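PDB 3GKX: putative ArsC family related protein from Bacteroides fragilis, which is of unknown function but, as a member of the ArsC family with a thioredoxin-like fold, may act in thiol-based redox or arsenate-reductase-like chemistry. Local coordinates for residues S15-A20 and V96-V101. Sequence-based numbering, arbitrary orientation.
Sequences STCQKA and VKRPLV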
ATOM      1  N   SER B  15       5.957  -3.850 -23.049  1.00 29.18           N
ATOM      2  CA  SER B  15       4.637  -3.958 -23.678  1.00 28.35           C
ATOM      3  C   SER B  15       3.512  -3.281 -22.888  1.00 28.31           C
ATOM      4  O   SER B  15       2.527  -2.805 -23.468  1.00 28.11           O
ATOM      5  CB  SER B  15       4.315  -5.447 -23.880  1.00 28.22           C
ATOM      6  OG  SER B  15       2.973  -5.748 -23.543  1.00 26.87           O
ATOM      7  N   THR B  16       3.650  -3.281 -21.563  1.00 28.25           N
ATOM      8  CA  THR B  16       2.704  -2.614 -20.668  1.00 28.81           C
ATOM      9  C   THR B  16       2.928  -1.103 -20.786  1.00 29.20           C
ATOM     10  O   THR B  16       1.969  -0.329 -20.788  1.00 29.44           O
ATOM     11  CB  THR B  16       2.850  -3.103 -19.187  1.00 28.52           C
ATOM     12  OG1 THR B  16       2.595  -4.515 -19.118  1.00 29.17           O
ATOM     13  CG2 THR B  16       1.877  -2.401 -18.266  1.00 28.02           C
ATOM     14  N   CYS B  17       4.185  -0.696 -20.946  1.00 29.75           N
ATOM     15  CA  CYS B  17       4.533   0.725 -21.072  1.00 30.20           C
ATOM     16  C   CYS B  17       3.872   1.355 -22.288  1.00 30.23           C
ATOM     17  O   CYS B  17       3.135   2.339 -22.166  1.00 30.34           O
ATOM     18  CB  CYS B  17       6.045   0.900 -21.108  1.00 29.72           C
ATOM     19  SG  CYS B  17       6.723   0.699 -19.453  1.00 32.09           S
ATOM     20  N   GLN B  18       4.108   0.752 -23.453  1.00 30.30           N
ATOM     21  CA  GLN B  18       3.516   1.195 -24.711  1.00 29.30           C
ATOM     22  C   GLN B  18       2.012   1.417 -24.574  1.00 28.80           C
ATOM     23  O   GLN B  18       1.497   2.465 -24.979  1.00 28.28           O
ATOM     24  CB  GLN B  18       3.806   0.153 -25.780  1.00 29.28           C
ATOM     25  CG  GLN B  18       5.253  -0.317 -25.739  1.00 29.93           C
ATOM     26  CD  GLN B  18       5.541  -1.472 -26.668  1.00 30.39           C
ATOM     27  OE1 GLN B  18       4.831  -2.484 -26.678  1.00 29.38           O
ATOM     28  NE2 GLN B  18       6.604  -1.335 -27.450  1.00 30.98           N
ATOM     29  N   LYS B  19       1.327   0.432 -23.987  1.00 28.61           N
ATOM     30  CA  LYS B  19      -0.110   0.516 -23.707  1.00 28.80           C
ATOM     31  C   LYS B  19      -0.434   1.776 -22.870  1.00 28.89           C
ATOM     32  O   LYS B  19      -1.307   2.558 -23.237  1.00 29.40           O
ATOM     33  CB  LYS B  19      -0.602  -0.770 -23.008  1.00 28.89           C
ATOM     34  CG  LYS B  19      -0.802  -1.982 -23.942  1.00 30.11           C
ATOM     35  CD  LYS B  19      -0.807  -3.302 -23.161  1.00 30.54           C
ATOM     36  CE  LYS B  19      -1.728  -4.333 -23.775  1.00 30.67           C
ATOM     37  NZ  LYS B  19      -3.133  -4.298 -23.258  1.00 30.92           N
ATOM     38  N   ALA B  20       0.295   1.979 -21.772  1.00 28.36           N
ATOM     39  CA  ALA B  20       0.065   3.108 -20.857  1.00 28.20           C
ATOM     40  C   ALA B  20       0.250   4.429 -21.561  1.00 27.89           C
ATOM     41  O   ALA B  20      -0.562   5.356 -21.388  1.00 28.24           O
ATOM     42  CB  ALA B  20       1.031   3.042 -19.671  1.00 28.15           C
ATOM     43  N   VAL B  96      12.951  -1.856 -10.944  1.00 24.14           N
ATOM     44  CA  VAL B  96      11.733  -1.077 -10.600  1.00 24.52           C
ATOM     45  C   VAL B  96      10.539  -1.438 -11.499  1.00 25.05           C
ATOM     46  O   VAL B  96      10.671  -1.474 -12.714  1.00 25.83           O
ATOM     47  CB  VAL B  96      11.981   0.454 -10.674  1.00 24.04           C
ATOM     48  CG1 VAL B  96      10.840   1.195 -10.073  1.00 22.56           C
ATOM     49  CG2 VAL B  96      13.287   0.822  -9.952  1.00 24.42           C
ATOM     50  N   LYS B  97       9.378  -1.709 -10.900  1.00 25.41           N
ATOM     51  CA  LYS B  97       8.139  -1.847 -11.668  1.00 24.87           C
ATOM     52  C   LYS B  97       7.947  -0.671 -12.650  1.00 23.97           C
ATOM     53  O   LYS B  97       8.262   0.484 -12.322  1.00 23.25           O
ATOM     54  CB  LYS B  97       6.954  -1.920 -10.711  1.00 25.34           C
ATOM     55  CG  LYS B  97       5.622  -2.232 -11.377  1.00 28.00           C
ATOM     56  CD  LYS B  97       5.447  -3.735 -11.551  1.00 33.48           C
ATOM     57  CE  LYS B  97       4.014  -4.074 -11.916  1.00 36.43           C
ATOM     58  NZ  LYS B  97       3.746  -3.944 -13.376  1.00 38.81           N
ATOM     59  N   ARG B  98       7.413  -0.972 -13.828  0.50 23.36           N
ATOM     60  CA  ARG B  98       7.143   0.042 -14.848  0.50 23.01           C
ATOM     61  C   ARG B  98       5.870  -0.287 -15.622  0.50 23.41           C
ATOM     62  O   ARG B  98       5.510  -1.450 -15.750  0.50 23.38           O
ATOM     63  CB  ARG B  98       8.323   0.156 -15.812  0.50 22.52           C
ATOM     64  CG  ARG B  98       8.449  -1.038 -16.710  0.50 20.15           C
ATOM     65  CD  ARG B  98       9.873  -1.398 -16.946  0.50 14.26           C
ATOM     66  NE  ARG B  98       9.945  -2.551 -17.833  0.50 12.48           N
ATOM     67  CZ  ARG B  98      10.978  -3.379 -17.907  0.50  9.16           C
ATOM     68  NH1 ARG B  98      12.036  -3.179 -17.143  0.50  5.48           N
ATOM     69  NH2 ARG B  98      10.949  -4.395 -18.754  0.50  9.84           N
ATOM     70  N   PRO B  99       5.167   0.746 -16.118  1.00 24.00           N
ATOM     71  CA  PRO B  99       5.555   2.153 -15.924  1.00 24.24           C
ATOM     72  C   PRO B  99       5.161   2.638 -14.523  1.00 23.84           C
ATOM     73  O   PRO B  99       4.438   1.921 -13.803  1.00 24.28           O
ATOM     74  CB  PRO B  99       4.771   2.883 -17.015  1.00 24.14           C
ATOM     75  CG  PRO B  99       3.519   2.115 -17.143  1.00 24.15           C
ATOM     76  CD  PRO B  99       3.872   0.638 -16.827  1.00 23.80           C
ATOM     77  N   LEU B 100       5.688   3.800 -14.140  1.00 23.72           N
ATOM     78  CA  LEU B 100       5.270   4.556 -12.953  1.00 23.58           C
ATOM     79  C   LEU B 100       4.857   5.907 -13.448  1.00 23.61           C
ATOM     80  O   LEU B 100       5.497   6.441 -14.376  1.00 25.49           O
ATOM     81  CB  LEU B 100       6.436   4.791 -11.988  1.00 23.37           C
ATOM     82  CG  LEU B 100       7.056   3.543 -11.427  1.00 26.02           C
ATOM     83  CD1 LEU B 100       8.126   3.843 -10.338  1.00 26.69           C
ATOM     84  CD2 LEU B 100       5.893   2.731 -10.877  1.00 26.51           C
ATOM     85  N   VAL B 101       3.829   6.484 -12.828  1.00 23.02           N
ATOM     86  CA  VAL B 101       3.435   7.880 -13.044  1.00 20.74           C
ATOM     87  C   VAL B 101       3.449   8.570 -11.679  1.00 20.14           C
ATOM     88  O   VAL B 101       2.948   8.030 -10.699  1.00 20.58           O
ATOM     89  CB  VAL B 101       2.048   8.017 -13.714  1.00 20.67           C
ATOM     90  CG1 VAL B 101       1.692   9.490 -13.955  1.00 20.50           C
ATOM     91  CG2 VAL B 101       2.036   7.328 -15.019  1.00 21.10           C
TER
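The pyrrolidine ring of Pro99 offers one face to the sulfur of Cys17 and two of its edges to neighbours on the same helix. Cys17 SG stands almost straight above the ring centre: it lies 3.7 to 4.2 Å from all five ring atoms of Pro99 (N, CA, CB, CG and CD), as expected of an atom over the face and not beside the rim. With SG anti to the carbonyl carbon (chi1 -76°), the thiol is carried out from the helix to this face. Ala20 reaches the ring almost in its mean plane, CB meeting the Pro99 CG corner at 3.7 Å, while Thr16 closes the CD corner with CG2 at 3.9 Å from Pro99 CD, the side chains of Thr16 and Pro99 crossing at roughly a right angle.

The peptide bond preceding Pro99 is cis. This recalls the cis-proline facing the CxxC helix in thioredoxin-like proteins: a Cys-x-x-Cys-like sequence, apparently of free thiols, places Cys14 just ahead of helix 15-26 and Cys17 in its first turn. Here the first two turns are set against the loop leading into strand 100-102.

Arg98 also borders the sulfur: its CB lies 4.0 Å from Cys17 SG, whereas the path of the chain beyond is less certain because two conformers exist. Phe8 of strand 7-10 and Trp116 of helix 113-116 touch both Ala20 and Pro99, and Phe111 packs on Thr16 and Ala20.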